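Side-chain contacts in Isomerase/lactonizing enzyme (Agrobacterium fabrum str. C58, PDB 2NQL), which belongs to the mandelate racemase and muconate lactonizing enzyme family of the enolase superfamily and holds a sodium ion in its barrel domain: residues Val243-Ile248 against Gly265-Thr270; Val286-Gly291 against Thr296-Ile301. One frame throughout, in Å; residues are numbered along the deposited sequence. Where two conformers were deposited one is given.

Contact 1: Val243-Ile248 against Gly265-Thr270. With NA (sodium ion), chain G.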
ATOM      1  N   VAL A 243      18.278   4.547   4.978  1.00 22.02           N
ATOM      2  CA  VAL A 243      17.481   5.712   4.548  1.00 29.16           C
ATOM      3  C   VAL A 243      15.998   5.347   4.500  1.00 29.01           C
ATOM      4  O   VAL A 243      15.648   4.192   4.709  1.00 28.12           O
ATOM      5  CB  VAL A 243      17.937   6.281   3.169  1.00 25.05           C
ATOM      6  CG1 VAL A 243      19.333   6.841   3.270  1.00 33.19           C
ATOM      7  CG2 VAL A 243      17.887   5.221   2.106  1.00 26.73           C
ATOM      8  N   TRP A 244      15.135   6.328   4.227  1.00 26.77           N
ATOM      9  CA  TRP A 244      13.700   6.067   4.103  1.00 25.80           C
ATOM     10  C   TRP A 244      13.408   5.064   3.009  1.00 23.27           C
ATOM     11  O   TRP A 244      14.123   4.997   2.004  1.00 26.11           O
ATOM     12  CB  TRP A 244      12.936   7.355   3.838  1.00 28.24           C
ATOM     13  CG  TRP A 244      13.088   8.351   4.912  1.00 28.35           C
ATOM     14  CD1 TRP A 244      13.855   9.477   4.877  1.00 35.56           C
ATOM     15  CD2 TRP A 244      12.444   8.337   6.198  1.00 34.31           C
ATOM     16  NE1 TRP A 244      13.731  10.166   6.060  1.00 41.75           N
ATOM     17  CE2 TRP A 244      12.866   9.495   6.884  1.00 33.28           C
ATOM     18  CE3 TRP A 244      11.543   7.466   6.826  1.00 32.50           C
ATOM     19  CZ2 TRP A 244      12.427   9.802   8.175  1.00 38.09           C
ATOM     20  CZ3 TRP A 244      11.113   7.766   8.114  1.00 33.97           C
ATOM     21  CH2 TRP A 244      11.559   8.921   8.778  1.00 43.22           C
ATOM     22  N   THR A 245      12.359   4.272   3.217  1.00 26.66           N
ATOM     23  CA  THR A 245      11.939   3.234   2.267  1.00 22.76           C
ATOM     24  C   THR A 245      11.717   3.757   0.840  1.00 26.50           C
ATOM     25  O   THR A 245      12.104   3.125  -0.145  1.00 25.80           O
ATOM     26  CB  THR A 245      10.607   2.580   2.710  1.00 32.86           C
ATOM     27  OG1 THR A 245      10.657   2.244   4.101  1.00 36.81           O
ATOM     28  CG2 THR A 245      10.321   1.337   1.868  1.00 32.80           C
ATOM     29  N   GLU A 246      11.111   4.929   0.739  1.00 26.71           N
ATOM     30  CA  GLU A 246      10.707   5.456  -0.570  1.00 27.02           C
ATOM     31  C   GLU A 246      11.907   5.960  -1.381  1.00 31.12           C
ATOM     32  O   GLU A 246      11.824   6.114  -2.608  1.00 29.34           O
ATOM     33  CB  GLU A 246       9.701   6.586  -0.369  1.00 24.74           C
ATOM     34  CG  GLU A 246       8.531   6.239   0.527  1.00 23.81           C
ATOM     35  CD  GLU A 246       8.722   6.678   1.978  1.00 28.17           C
ATOM     36  OE1 GLU A 246       9.870   6.633   2.498  1.00 27.30           O
ATOM     37  OE2 GLU A 246       7.724   7.062   2.617  1.00 23.41           O
ATOM     38  N   ASP A 247      13.022   6.195  -0.685  1.00 28.09           N
ATOM     39  CA  ASP A 247      14.193   6.889  -1.228  1.00 29.97           C
ATOM     40  C   ASP A 247      15.159   5.891  -1.878  1.00 28.33           C
ATOM     41  O   ASP A 247      16.253   5.671  -1.368  1.00 29.52           O
ATOM     42  CB  ASP A 247      14.874   7.681  -0.098  1.00 30.42           C
ATOM     43  CG  ASP A 247      16.017   8.581  -0.589  1.00 35.08           C
ATOM     44  OD1 ASP A 247      16.174   8.768  -1.815  1.00 34.83           O
ATOM     45  OD2 ASP A 247      16.775   9.083   0.269  1.00 32.78           O
ATOM     46  N   ILE A 248      14.736   5.288  -2.999  1.00 28.85           N
ATOM     47  CA  ILE A 248      15.538   4.285  -3.725  1.00 30.14           C
ATOM     48  C   ILE A 248      16.847   4.897  -4.266  1.00 37.40           C
ATOM     49  O   ILE A 248      17.897   4.256  -4.220  1.00 30.34           O
ATOM     50  CB  ILE A 248      14.713   3.558  -4.838  1.00 32.05           C
ATOM     51  CG1 ILE A 248      13.534   2.778  -4.220  1.00 29.54           C
ATOM     52  CG2 ILE A 248      15.591   2.588  -5.677  1.00 30.54           C
ATOM     53  CD1 ILE A 248      12.450   2.357  -5.217  1.00 31.27           C
ATOM     54  N   GLY A 265      14.384  -4.596   3.707  1.00 21.32           N
ATOM     55  CA  GLY A 265      13.274  -5.399   3.180  1.00 21.50           C
ATOM     56  C   GLY A 265      12.128  -5.739   4.117  1.00 20.82           C
ATOM     57  O   GLY A 265      11.127  -6.282   3.660  1.00 20.87           O
ATOM     58  N   GLU A 266      12.249  -5.419   5.410  1.00 18.86           N
ATOM     59  CA  GLU A 266      11.213  -5.801   6.382  1.00 19.84           C
ATOM     60  C   GLU A 266       9.857  -5.184   6.045  1.00 18.41           C
ATOM     61  O   GLU A 266       8.810  -5.794   6.297  1.00 21.23           O
ATOM     62  CB  GLU A 266      11.625  -5.443   7.808  1.00 22.71           C
ATOM     63  CG  GLU A 266      11.547  -3.945   8.122  1.00 22.38           C
ATOM     64  CD  GLU A 266      11.884  -3.649   9.542  1.00 35.53           C
ATOM     65  OE1 GLU A 266      13.038  -3.948   9.905  1.00 35.00           O
ATOM     66  OE2 GLU A 266      11.018  -3.155  10.293  1.00 30.61           O
ATOM     67  N   GLU A 267       9.883  -4.005   5.418  1.00 17.03           N
ATOM     68  CA  GLU A 267       8.647  -3.270   5.175  1.00 19.65           C
ATOM     69  C   GLU A 267       8.142  -3.461   3.731  1.00 21.72           C
ATOM     70  O   GLU A 267       7.142  -2.874   3.334  1.00 22.15           O
ATOM     71  CB  GLU A 267       8.867  -1.796   5.494  1.00 21.88           C
ATOM     72  CG  GLU A 267       9.713  -1.047   4.449  1.00 23.46           C
ATOM     73  CD  GLU A 267      11.219  -1.054   4.718  1.00 31.40           C
ATOM     74  OE1 GLU A 267      11.763  -2.078   5.159  1.00 32.67           O
ATOM     75  OE2 GLU A 267      11.883  -0.022   4.483  1.00 36.23           O
ATOM     76  N   TRP A 268       8.831  -4.304   2.965  1.00 19.44           N
ATOM     77  CA  TRP A 268       8.325  -4.727   1.645  1.00 20.33           C
ATOM     78  C   TRP A 268       7.083  -5.589   1.775  1.00 17.00           C
ATOM     79  O   TRP A 268       6.734  -6.028   2.879  1.00 20.08           O
ATOM     80  CB  TRP A 268       9.395  -5.494   0.882  1.00 19.27           C
ATOM     81  CG  TRP A 268      10.591  -4.691   0.531  1.00 17.71           C
ATOM     82  CD1 TRP A 268      10.740  -3.338   0.588  1.00 18.62           C
ATOM     83  CD2 TRP A 268      11.826  -5.213   0.055  1.00 19.31           C
ATOM     84  NE1 TRP A 268      12.004  -2.984   0.182  1.00 22.74           N
ATOM     85  CE2 TRP A 268      12.691  -4.118  -0.152  1.00 21.79           C
ATOM     86  CE3 TRP A 268      12.297  -6.512  -0.191  1.00 25.36           C
ATOM     87  CZ2 TRP A 268      14.009  -4.277  -0.606  1.00 22.41           C
ATOM     88  CZ3 TRP A 268      13.615  -6.666  -0.640  1.00 21.52           C
ATOM     89  CH2 TRP A 268      14.439  -5.554  -0.857  1.00 24.54           C
ATOM     90  N   ARG A 269       6.418  -5.852   0.646  1.00 17.73           N
ATOM     91  CA  ARG A 269       5.318  -6.806   0.643  1.00 16.06           C
ATOM     92  C   ARG A 269       5.503  -7.952  -0.368  1.00 15.77           C
ATOM     93  O   ARG A 269       5.067  -9.055  -0.117  1.00 17.83           O
ATOM     94  CB  ARG A 269       3.969  -6.084   0.402  1.00 19.12           C
ATOM     95  CG  ARG A 269       3.583  -5.037   1.468  1.00 20.02           C
ATOM     96  CD  ARG A 269       3.351  -5.672   2.831  1.00 18.77           C
ATOM     97  NE  ARG A 269       2.702  -4.752   3.777  1.00 17.43           N
ATOM     98  CZ  ARG A 269       3.354  -3.872   4.528  1.00 20.47           C
ATOM     99  NH1 ARG A 269       4.686  -3.765   4.483  1.00 18.05           N
ATOM    100  NH2 ARG A 269       2.667  -3.075   5.328  1.00 16.34           N
ATOM    101  N   THR A 270       6.103  -7.671  -1.536  1.00 18.09           N
ATOM    102  CA  THR A 270       6.197  -8.693  -2.594  1.00 20.62           C
ATOM    103  C   THR A 270       7.559  -8.597  -3.285  1.00 21.24           C
ATOM    104  O   THR A 270       8.310  -7.644  -3.084  1.00 20.24           O
ATOM    105  CB  THR A 270       5.118  -8.487  -3.690  1.00 19.33           C
ATOM    106  OG1 THR A 270       5.458  -7.309  -4.417  1.00 18.80           O
ATOM    107  CG2 THR A 270       3.672  -8.376  -3.080  1.00 19.64           C
TER
HETATM  108 NA    NA G 401      14.635  -5.385   9.765  1.00 49.12          NA
HETATM  109  O   HOH W   1      14.760  -4.455   7.010  1.00 22.70           O
HETATM  110  O   HOH W   2      15.338  -7.500  10.579  1.00 32.84           O
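Thr245 and Glu267 reach for each other from opposite directions, and a single hydrogen bond joins the two loops: Thr245 OG1 donates to Glu267 OE2 over 2.6 Å. The carboxylate oxygen takes it on its anti lone pair, the one turned away from OE1. The threonine methyl packs alongside, with Thr245 CG2 3.6 Å from Glu267 CG, so one small side chain offers both a polar and an apolar contact. In Glu267 the first torsion (chi1 74°) sets CG between backbone N and carbonyl carbon, facing Thr245, and the bend at chi2 (-90°) lays the carboxylate alongside the threonine, bringing OE2 next to OG1. A second grip on the same OE2 comes from the indole NH of Trp217, and Val111 of the second subunit also packs on Glu267.

Behind this pair, the 265-270 loop is shaped by a type I turn from Gly265 to Trp268. Gly265 CA lies 3.4 Å above the Trp268 ring plane, over its centre, and the backbone angles there call for glycine. Lys293 donates to the carbonyl oxygens of both Gly265 and Trp268. Glu266 sends an extended chain off at a steep angle to that of Glu267: its OE1 binds sodium at 2.1 Å, while water 1, also on the ion, is held by Glu266 N at 3.1 Å. Glu240 completes the protein ligands. Two glutamates at or just past the ends of neighbouring barrel strands holding a metal are consistent with the metal site of the enolase-superfamily barrel.

Contact 2: Val286-Gly291 against Thr296-Ile301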
ATOM      1  N   VAL A 286      18.543  -9.359   2.159  1.00 23.76           N
ATOM      2  CA  VAL A 286      17.123  -9.057   2.338  1.00 19.50           C
ATOM      3  C   VAL A 286      16.510  -9.644   3.596  1.00 20.27           C
ATOM      4  O   VAL A 286      16.863 -10.747   4.040  1.00 22.83           O
ATOM      5  CB  VAL A 286      16.262  -9.343   1.092  1.00 19.20           C
ATOM      6  CG1 VAL A 286      16.719  -8.463  -0.080  1.00 23.35           C
ATOM      7  CG2 VAL A 286      16.279 -10.819   0.713  1.00 21.40           C
ATOM      8  N   GLN A 287      15.575  -8.888   4.157  1.00 20.21           N
ATOM      9  CA  GLN A 287      15.060  -9.134   5.512  1.00 19.29           C
ATOM     10  C   GLN A 287      13.541  -9.219   5.534  1.00 18.81           C
ATOM     11  O   GLN A 287      12.906  -8.400   6.230  1.00 20.94           O
ATOM     12  CB  GLN A 287      15.519  -8.022   6.473  1.00 21.10           C
ATOM     13  CG  GLN A 287      17.047  -7.869   6.568  1.00 23.36           C
ATOM     14  CD  GLN A 287      17.443  -6.649   7.344  1.00 26.09           C
ATOM     15  OE1 GLN A 287      17.107  -5.533   6.970  1.00 26.22           O
ATOM     16  NE2 GLN A 287      18.128  -6.854   8.468  1.00 23.66           N
ATOM     17  N   PRO A 288      12.961 -10.201   4.803  1.00 20.28           N
ATOM     18  CA  PRO A 288      11.510 -10.229   4.701  1.00 22.24           C
ATOM     19  C   PRO A 288      10.834 -10.448   6.060  1.00 19.74           C
ATOM     20  O   PRO A 288      11.366 -11.145   6.928  1.00 18.27           O
ATOM     21  CB  PRO A 288      11.244 -11.424   3.773  1.00 19.08           C
ATOM     22  CG  PRO A 288      12.462 -12.296   3.882  1.00 21.12           C
ATOM     23  CD  PRO A 288      13.575 -11.313   4.044  1.00 16.18           C
ATOM     24  N   GLU A 289       9.677  -9.827   6.223  1.00 16.99           N
ATOM     25  CA  GLU A 289       8.818 -10.036   7.354  1.00 17.47           C
ATOM     26  C   GLU A 289       7.570 -10.813   6.955  1.00 23.62           C
ATOM     27  O   GLU A 289       6.688 -10.304   6.238  1.00 15.95           O
ATOM     28  CB  GLU A 289       8.467  -8.683   8.001  1.00 15.16           C
ATOM     29  CG  GLU A 289       7.385  -8.757   9.133  1.00 17.37           C
ATOM     30  CD  GLU A 289       7.644  -9.884  10.140  1.00 17.99           C
ATOM     31  OE1 GLU A 289       8.690  -9.841  10.833  1.00 21.40           O
ATOM     32  OE2 GLU A 289       6.799 -10.816  10.245  1.00 18.36           O
ATOM     33  N   MET A 290       7.491 -12.053   7.440  1.00 18.07           N
ATOM     34  CA  MET A 290       6.433 -12.972   7.026  1.00 14.77           C
ATOM     35  C   MET A 290       5.029 -12.412   7.334  1.00 18.88           C
ATOM     36  O   MET A 290       4.088 -12.640   6.564  1.00 19.11           O
ATOM     37  CB  MET A 290       6.606 -14.310   7.751  1.00 16.90           C
ATOM     38  CG  MET A 290       5.487 -15.300   7.521  1.00 16.35           C
ATOM     39  SD  MET A 290       5.197 -15.749   5.783  1.00 19.24           S
ATOM     40  CE  MET A 290       6.647 -16.730   5.429  1.00 15.24           C
ATOM     41  N   GLY A 291       4.883 -11.686   8.449  1.00 19.17           N
ATOM     42  CA  GLY A 291       3.575 -11.149   8.839  1.00 22.13           C
ATOM     43  C   GLY A 291       3.007 -10.122   7.858  1.00 19.37           C
ATOM     44  O   GLY A 291       1.790  -9.933   7.789  1.00 22.43           O
ATOM     45  N   THR A 296       3.677 -17.537   0.115  1.00 19.43           N
ATOM     46  CA  THR A 296       3.856 -17.355  -1.350  1.00 17.37           C
ATOM     47  C   THR A 296       4.833 -16.214  -1.693  1.00 19.13           C
ATOM     48  O   THR A 296       5.779 -16.420  -2.464  1.00 19.09           O
ATOM     49  CB  THR A 296       2.505 -17.149  -2.038  1.00 15.91           C
ATOM     50  OG1 THR A 296       1.678 -18.291  -1.807  1.00 19.77           O
ATOM     51  CG2 THR A 296       2.667 -16.882  -3.559  1.00 17.16           C
ATOM     52  N   ASN A 297       4.634 -15.031  -1.094  1.00 18.10           N
ATOM     53  CA  ASN A 297       5.542 -13.893  -1.298  1.00 20.05           C
ATOM     54  C   ASN A 297       6.950 -14.099  -0.802  1.00 19.97           C
ATOM     55  O   ASN A 297       7.911 -13.687  -1.441  1.00 21.76           O
ATOM     56  CB  ASN A 297       4.960 -12.605  -0.677  1.00 17.24           C
ATOM     57  CG  ASN A 297       3.931 -11.939  -1.591  1.00 21.97           C
ATOM     58  OD1 ASN A 297       4.125 -11.875  -2.807  1.00 21.26           O
ATOM     59  ND2 ASN A 297       2.853 -11.420  -1.004  1.00 18.25           N
ATOM     60  N   PHE A 298       7.056 -14.730   0.364  1.00 19.11           N
ATOM     61  CA  PHE A 298       8.336 -14.958   1.020  1.00 20.21           C
ATOM     62  C   PHE A 298       9.167 -15.896   0.127  1.00 18.98           C
ATOM     63  O   PHE A 298      10.339 -15.612  -0.124  1.00 22.76           O
ATOM     64  CB  PHE A 298       8.029 -15.600   2.363  1.00 25.60           C
ATOM     65  CG  PHE A 298       9.061 -15.412   3.424  1.00 24.77           C
ATOM     66  CD1 PHE A 298       8.904 -14.418   4.402  1.00 24.66           C
ATOM     67  CD2 PHE A 298      10.126 -16.316   3.530  1.00 23.93           C
ATOM     68  CE1 PHE A 298       9.819 -14.301   5.446  1.00 19.54           C
ATOM     69  CE2 PHE A 298      11.061 -16.200   4.561  1.00 29.63           C
ATOM     70  CZ  PHE A 298      10.906 -15.199   5.517  1.00 23.32           C
ATOM     71  N   ILE A 299       8.549 -16.968  -0.389  1.00 18.23           N
ATOM     72  CA  ILE A 299       9.211 -17.960  -1.246  0.50 22.18           C
ATOM     73  C   ILE A 299       9.738 -17.311  -2.545  1.00 27.83           C
ATOM     74  O   ILE A 299      10.850 -17.572  -2.999  1.00 24.02           O
ATOM     75  CB  ILE A 299       8.230 -19.162  -1.536  0.50 22.36           C
ATOM     76  CG1 ILE A 299       8.130 -20.101  -0.321  0.50 20.90           C
ATOM     77  CG2 ILE A 299       8.615 -19.954  -2.774  0.50 24.89           C
ATOM     78  CD1 ILE A 299       9.470 -20.428   0.345  0.50 26.98           C
ATOM     79  N   ARG A 300       8.923 -16.446  -3.138  1.00 20.39           N
ATOM     80  CA  ARG A 300       9.342 -15.704  -4.349  1.00 18.30           C
ATOM     81  C   ARG A 300      10.462 -14.692  -4.105  1.00 21.29           C
ATOM     82  O   ARG A 300      11.356 -14.558  -4.933  1.00 23.59           O
ATOM     83  CB  ARG A 300       8.139 -15.029  -5.022  1.00 21.88           C
ATOM     84  CG  ARG A 300       7.073 -16.021  -5.435  1.00 20.94           C
ATOM     85  CD  ARG A 300       5.775 -15.331  -5.882  1.00 25.93           C
ATOM     86  NE  ARG A 300       4.841 -16.314  -6.436  1.00 22.50           N
ATOM     87  CZ  ARG A 300       3.573 -16.072  -6.766  1.00 24.81           C
ATOM     88  NH1 ARG A 300       3.050 -14.866  -6.561  1.00 20.96           N
ATOM     89  NH2 ARG A 300       2.815 -17.054  -7.266  1.00 22.82           N
ATOM     90  N   ILE A 301      10.431 -13.992  -2.967  1.00 20.94           N
ATOM     91  CA  ILE A 301      11.540 -13.130  -2.567  1.00 18.67           C
ATOM     92  C   ILE A 301      12.843 -13.951  -2.366  1.00 23.40           C
ATOM     93  O   ILE A 301      13.941 -13.537  -2.795  1.00 22.52           O
ATOM     94  CB  ILE A 301      11.171 -12.278  -1.324  1.00 19.45           C
ATOM     95  CG1 ILE A 301      10.220 -11.138  -1.737  1.00 19.90           C
ATOM     96  CG2 ILE A 301      12.401 -11.743  -0.632  1.00 19.52           C
ATOM     97  CD1 ILE A 301       9.414 -10.546  -0.579  1.00 20.75           C
TER
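The Phe298 ring is clamped between Pro288 and Met290, which sit over opposite faces. Pro288 CG lies 4.0 Å from the ring centroid, displaced toward the rim, in a CH-pi contact. On the other face the methyl carbon Met290 CE stands 3.8 Å from the same centroid, and it also comes within 3.4 Å of Phe298 CD1. Bends at chi2 and chi3 (58° and 71°) fold the methionine back so that its methyl meets the ring; the sulfur follows obliquely, a Met-aromatic contact. Beside this tight sandwich the packing is looser: Val286 CG2 and Ile301 CG2 only approach to 4.2 Å. The outward flank of the helix is more open, with Ile299 and Arg300 partly exposed and Arg300 salt-bridged to Asp103.

Glu289 points its CB away from the helix and caps the short helix that follows, its OE2 accepting from Gly291 N at 2.8 Å; its OE1 bonds to His315. No hydrogen bond crosses between the segments; what meets is apolar and aromatic packing. Strand 285-286 runs into a loop that lies against helix 295-308, while Ser327 of helix 322-331 touches both Met290 and Phe298, and Ile128 of helix 117-138 packs on Met290.

Overall arrangement
Contact 1 closes before contact 2 opens along the chain, and their centres lie about 13 Å apart within the barrel domain. Both draw on successive parallel strands of one barrel sheet: 239-240, 262-264 and 285-286 are neighbours in it; 243-248 and 265-270 are loops after the first two, and 286-291 starts at the end of the third. The two contacts touch directly, with Glu266 packing against Gln287 and Glu289, and Thr270 and Arg269 against Asn297. Contact 1 supplies Glu266, one of the two glutamate ligands of the sodium, and faces the second subunit, whereas contact 2 is buried and seats helix 295-308 against the barrel. Gln287, bonded to Glu240, ties contact 2 to the metal site.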